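PDB 4IAU: beta-gamma-crystallin from Geodia cydonium, which is of unknown function but binds calcium through a beta-gamma-crystallin domain built from Greek key strands. Local coordinates for residues L101-S114 and G150-E162. Numbering follows the deposited sequence.
With CA (calcium ion), chain B.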
loop_
_atom_site.group_PDB
_atom_site.type_symbol
_atom_site.label_atom_id
_atom_site.label_comp_id
_atom_site.label_asym_id
_atom_site.label_seq_id
_atom_site.Cartn_x
_atom_site.Cartn_y
_atom_site.Cartn_z
ATOM N N LEU A 101 -4.528 2.287 9.374
ATOM C CA LEU A 101 -4.332 2.661 10.754
ATOM C C LEU A 101 -4.117 4.152 10.858
ATOM O O LEU A 101 -2.986 4.651 10.814
ATOM C CB LEU A 101 -3.140 1.956 11.428
ATOM C CG LEU A 101 -3.397 0.557 11.979
ATOM C CD1 LEU A 101 -3.779 -0.472 10.928
ATOM C CD2 LEU A 101 -2.213 0.075 12.771
ATOM N N PRO A 102 -5.210 4.917 11.061
ATOM C CA PRO A 102 -5.023 6.343 11.431
ATOM C C PRO A 102 -4.489 6.502 12.854
ATOM O O PRO A 102 -3.933 7.543 13.160
ATOM C CB PRO A 102 -6.456 6.884 11.323
ATOM C CG PRO A 102 -7.364 5.732 11.518
ATOM C CD PRO A 102 -6.645 4.600 10.903
ATOM N N ASN A 103 -4.716 5.490 13.680
ATOM C CA ASN A 103 -4.374 5.550 15.085
ATOM C C ASN A 103 -4.063 4.108 15.537
ATOM O O ASN A 103 -4.066 3.167 14.737
ATOM C CB ASN A 103 -5.416 6.214 15.943
ATOM C CG ASN A 103 -4.670 6.946 17.104
ATOM O OD1 ASN A 103 -3.828 6.545 17.968
ATOM N ND2 ASN A 103 -4.890 8.281 17.027
ATOM N N SER A 104 -3.802 3.950 16.826
ATOM C CA SER A 104 -3.541 2.646 17.378
ATOM C C SER A 104 -4.585 1.630 17.020
ATOM O O SER A 104 -5.774 1.984 16.937
ATOM C CB SER A 104 -3.497 2.763 18.909
ATOM O OG SER A 104 -2.512 3.707 19.295
ATOM N N ASN A 105 -4.146 0.374 16.858
ATOM C CA ASN A 105 -5.067 -0.736 16.598
ATOM C C ASN A 105 -4.666 -1.883 17.465
ATOM O O ASN A 105 -3.552 -2.416 17.317
ATOM C CB ASN A 105 -5.047 -1.113 15.106
ATOM C CG ASN A 105 -6.061 -2.143 14.756
ATOM O OD1 ASN A 105 -6.371 -3.052 15.523
ATOM N ND2 ASN A 105 -6.620 -2.031 13.550
ATOM N N PRO A 106 -5.507 -2.317 18.416
ATOM C CA PRO A 106 -5.157 -3.367 19.328
ATOM C C PRO A 106 -5.341 -4.782 18.792
ATOM O O PRO A 106 -5.020 -5.740 19.489
ATOM C CB PRO A 106 -6.123 -3.111 20.526
ATOM C CG PRO A 106 -7.360 -2.602 19.826
ATOM C CD PRO A 106 -6.830 -1.727 18.709
ATOM N N ARG A 107 -5.932 -4.905 17.609
ATOM C CA ARG A 107 -6.274 -6.256 17.149
ATOM C C ARG A 107 -6.364 -6.244 15.617
ATOM O O ARG A 107 -7.402 -5.942 15.021
ATOM C CB ARG A 107 -7.555 -6.770 17.784
ATOM C CG ARG A 107 -7.762 -8.229 17.441
ATOM C CD ARG A 107 -8.385 -8.937 18.597
ATOM N NE ARG A 107 -8.866 -10.236 18.194
ATOM C CZ ARG A 107 -9.615 -11.040 18.898
ATOM N NH1 ARG A 107 -9.878 -10.689 20.151
ATOM N NH2 ARG A 107 -10.041 -12.192 18.396
ATOM N N ILE A 108 -5.247 -6.584 15.005
ATOM C CA ILE A 108 -5.067 -6.646 13.559
ATOM C C ILE A 108 -5.318 -8.065 13.089
ATOM O O ILE A 108 -4.699 -9.011 13.602
ATOM C CB ILE A 108 -3.651 -6.203 13.197
ATOM C CG1 ILE A 108 -3.403 -4.772 13.618
ATOM C CG2 ILE A 108 -3.353 -6.443 11.710
ATOM C CD1 ILE A 108 -1.981 -4.369 13.760
ATOM N N ASP A 109 -6.199 -8.254 12.125
ATOM C CA ASP A 109 -6.632 -9.539 11.652
ATOM C C ASP A 109 -6.889 -9.488 10.128
ATOM O O ASP A 109 -8.049 -9.466 9.738
ATOM C CB ASP A 109 -7.875 -9.994 12.466
ATOM C CG ASP A 109 -8.274 -11.446 12.311
ATOM O OD1 ASP A 109 -7.707 -12.174 11.461
ATOM O OD2 ASP A 109 -9.225 -11.858 13.029
ATOM N N ILE A 110 -5.863 -9.510 9.289
ATOM C CA ILE A 110 -5.976 -9.423 7.818
ATOM C C ILE A 110 -5.451 -10.699 7.152
ATOM O O ILE A 110 -5.298 -10.697 5.915
ATOM C CB ILE A 110 -5.308 -8.193 7.221
ATOM C CG1 ILE A 110 -3.821 -8.168 7.344
ATOM C CG2 ILE A 110 -5.985 -6.950 7.799
ATOM C CD1 ILE A 110 -3.151 -6.982 6.593
ATOM N N GLY A 111 -5.249 -11.759 7.894
ATOM C CA GLY A 111 -4.737 -12.997 7.315
ATOM C C GLY A 111 -3.237 -13.016 7.296
ATOM O O GLY A 111 -2.693 -13.900 6.609
ATOM N N GLY A 112 -2.590 -12.182 8.078
ATOM C CA GLY A 112 -1.143 -12.234 8.267
ATOM C C GLY A 112 -0.460 -11.064 7.571
ATOM O O GLY A 112 -0.332 -11.013 6.337
ATOM N N VAL A 113 -0.004 -10.102 8.345
ATOM C CA VAL A 113 0.628 -8.898 7.806
ATOM C C VAL A 113 2.007 -9.236 7.261
ATOM O O VAL A 113 2.816 -9.843 7.961
ATOM C CB VAL A 113 0.775 -7.807 8.881
ATOM C CG1 VAL A 113 1.549 -6.610 8.339
ATOM C CG2 VAL A 113 -0.594 -7.376 9.395
ATOM N N SER A 114 2.306 -8.773 6.047
ATOM C CA SER A 114 3.605 -8.951 5.451
ATOM C C SER A 114 4.302 -7.695 4.918
ATOM O O SER A 114 5.459 -7.805 4.538
ATOM C CB SER A 114 3.561 -10.004 4.330
ATOM O OG SER A 114 3.081 -11.248 4.822
ATOM N N GLY A 150 10.520 -5.295 11.850
ATOM C CA GLY A 150 10.977 -5.844 13.117
ATOM C C GLY A 150 10.080 -6.906 13.606
ATOM O O GLY A 150 10.168 -7.177 14.783
ATOM N N VAL A 151 9.240 -7.533 12.753
ATOM C CA VAL A 151 8.366 -8.605 13.210
ATOM C C VAL A 151 8.525 -9.813 12.304
ATOM O O VAL A 151 8.934 -9.708 11.151
ATOM C CB VAL A 151 6.897 -8.128 13.262
ATOM C CG1 VAL A 151 6.733 -7.093 14.363
ATOM C CG2 VAL A 151 6.393 -7.590 11.924
ATOM N N ALA A 152 8.131 -10.954 12.840
ATOM C CA ALA A 152 8.064 -12.154 12.015
ATOM C C ALA A 152 6.945 -11.986 10.983
ATOM O O ALA A 152 5.974 -11.283 11.156
ATOM C CB ALA A 152 7.828 -13.353 12.915
ATOM N N ASN A 153 7.120 -12.700 9.874
ATOM C CA ASN A 153 6.082 -12.680 8.865
ATOM C C ASN A 153 4.772 -13.195 9.457
ATOM O O ASN A 153 4.756 -14.169 10.230
ATOM C CB ASN A 153 6.461 -13.507 7.641
ATOM C CG ASN A 153 5.515 -13.319 6.499
ATOM O OD1 ASN A 153 5.205 -12.151 6.152
ATOM N ND2 ASN A 153 5.035 -14.380 5.903
ATOM N N ASP A 154 3.668 -12.560 9.101
ATOM C CA ASP A 154 2.322 -12.946 9.523
ATOM C C ASP A 154 2.108 -12.820 11.027
ATOM O O ASP A 154 1.072 -13.275 11.462
ATOM C CB ASP A 154 1.953 -14.325 8.954
ATOM C CG ASP A 154 1.901 -14.302 7.446
ATOM O OD1 ASP A 154 1.720 -13.228 6.858
ATOM O OD2 ASP A 154 1.959 -15.405 6.816
ATOM N N ALA A 155 2.933 -12.188 11.766
ATOM C CA ALA A 155 2.861 -12.121 13.212
ATOM C C ALA A 155 2.371 -10.835 13.820
ATOM O O ALA A 155 2.031 -10.815 15.014
ATOM C CB ALA A 155 4.224 -12.490 13.807
ATOM N N LEU A 156 2.344 -9.735 13.080
ATOM C CA LEU A 156 1.943 -8.464 13.665
ATOM C C LEU A 156 0.492 -8.526 14.107
ATOM O O LEU A 156 -0.387 -8.744 13.245
ATOM C CB LEU A 156 2.163 -7.344 12.664
ATOM C CG LEU A 156 1.809 -5.932 13.136
ATOM C CD1 LEU A 156 2.741 -5.496 14.263
ATOM C CD2 LEU A 156 1.879 -4.949 11.988
ATOM N N LYS A 157 0.215 -8.269 15.366
ATOM C CA LYS A 157 -1.109 -8.368 15.939
ATOM C C LYS A 157 -1.632 -7.094 16.543
ATOM O O LYS A 157 -2.873 -6.951 16.676
ATOM C CB LYS A 157 -1.176 -9.512 16.954
ATOM C CG LYS A 157 -1.321 -10.864 16.303
ATOM C CD LYS A 157 -1.459 -11.974 17.381
ATOM C CE LYS A 157 -1.805 -13.319 16.767
ATOM N NZ LYS A 157 -0.793 -13.830 15.801
ATOM N N SER A 158 -0.812 -6.148 16.953
ATOM C CA SER A 158 -1.269 -4.873 17.414
ATOM C C SER A 158 -0.193 -3.834 17.153
ATOM O O SER A 158 1.000 -4.187 17.018
ATOM C CB SER A 158 -1.711 -4.872 18.869
ATOM O OG SER A 158 -0.698 -5.252 19.767
HETATM N N MSE A 159 -0.600 -2.569 17.046
HETATM C CA MSE A 159 0.298 -1.491 16.665
HETATM C C MSE A 159 -0.207 -0.232 17.323
HETATM O O MSE A 159 -1.308 0.197 17.067
HETATM C CB MSE A 159 0.406 -1.432 15.137
HETATM C CG MSE A 159 1.417 -0.463 14.592
HETATM SE SE MSE A 159 1.693 -0.840 12.709
HETATM C CE MSE A 159 2.301 0.879 12.157
ATOM N N GLU A 160 0.633 0.349 18.213
ATOM C CA GLU A 160 0.245 1.456 19.054
ATOM C C GLU A 160 0.937 2.719 18.542
ATOM O O GLU A 160 2.154 2.729 18.309
ATOM C CB GLU A 160 0.637 1.175 20.529
ATOM C CG GLU A 160 0.035 2.218 21.432
ATOM C CD GLU A 160 -0.213 1.825 22.854
ATOM O OE1 GLU A 160 0.778 1.291 23.361
ATOM O OE2 GLU A 160 -1.317 2.023 23.431
ATOM N N ARG A 161 0.186 3.795 18.371
ATOM C CA ARG A 161 0.757 5.065 17.964
ATOM C C ARG A 161 1.225 5.795 19.201
ATOM O O ARG A 161 0.462 5.977 20.141
ATOM C CB ARG A 161 -0.282 5.868 17.178
ATOM C CG ARG A 161 0.335 7.108 16.551
ATOM C CD ARG A 161 -0.642 7.768 15.671
ATOM N NE ARG A 161 -0.062 8.912 15.031
ATOM C CZ ARG A 161 -0.371 9.400 13.822
ATOM N NH1 ARG A 161 -1.335 8.819 13.122
ATOM N NH2 ARG A 161 0.396 10.414 13.506
ATOM N N GLU A 162 2.454 6.239 19.181
ATOM C CA GLU A 162 3.039 6.983 20.304
ATOM C C GLU A 162 2.631 8.413 20.173
ATOM O O GLU A 162 2.169 9.006 19.170
ATOM C CB GLU A 162 4.566 6.838 20.299
ATOM C CG GLU A 162 5.165 5.464 20.373
ATOM C CD GLU A 162 6.664 5.411 20.590
ATOM O OE1 GLU A 162 7.398 6.280 20.071
ATOM O OE2 GLU A 162 7.169 4.498 21.293
HETATM CA CA CA B . 1.010 -12.394 4.741
HETATM O O HOH W 1 -2.119 7.322 20.121
HETATM O O HOH W 2 -2.888 4.347 21.865
HETATM O O HOH W 3 -0.796 -13.895 4.721
HETATM O O HOH W 4 3.804 -9.467 10.560
HETATM O O HOH W 5 -0.542 -10.394 11.179
#
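Asn-105 and Met-159 form one antiparallel hydrogen-bonded bridge: Asn-105 N reaches Met-159 O at 2.9 Å, and Met-159 N returns to Asn-105 O at 3.0 Å. A separate bond runs from Ile-108 N to Lys-157 O (2.9 Å), nearly straight at hydrogen (170°) yet lying above the carbonyl plane. Asp-154 N, inside the type II turn from Ala-152 to Ala-155, donates to Val-113 O. There the calcium is bound by Gly-112 O, and by Ser-114 OG and Asp-154 OD1, both at 2.4 Å, with Lys-90 O and a water among the other ligands; in this Greek key domain, the loop after strand 98-101 thus shares a metal with the loop preceding strand 158-161. Ser-114 OG also donates to Asn-153 OD1 (2.7 Å), a second-shell bond that probably orients the ligand hydroxyl. Ile-108 CD1 touches both Leu-156 CG and Met-159 CB, which Leu-101 CD2 meets at 3.8 Å. With its OG anti to the carbonyl carbon (chi1 -57°), Ser-104 accepts from Arg-161 N at 2.9 Å (164°). An alanine at Ser-104 is likely to leave that N-H without its acceptor. Extended from CG to NE, Arg-161 brings NH1 to a weak bond with Pro-102 O, while Val-84 O is its stronger partner.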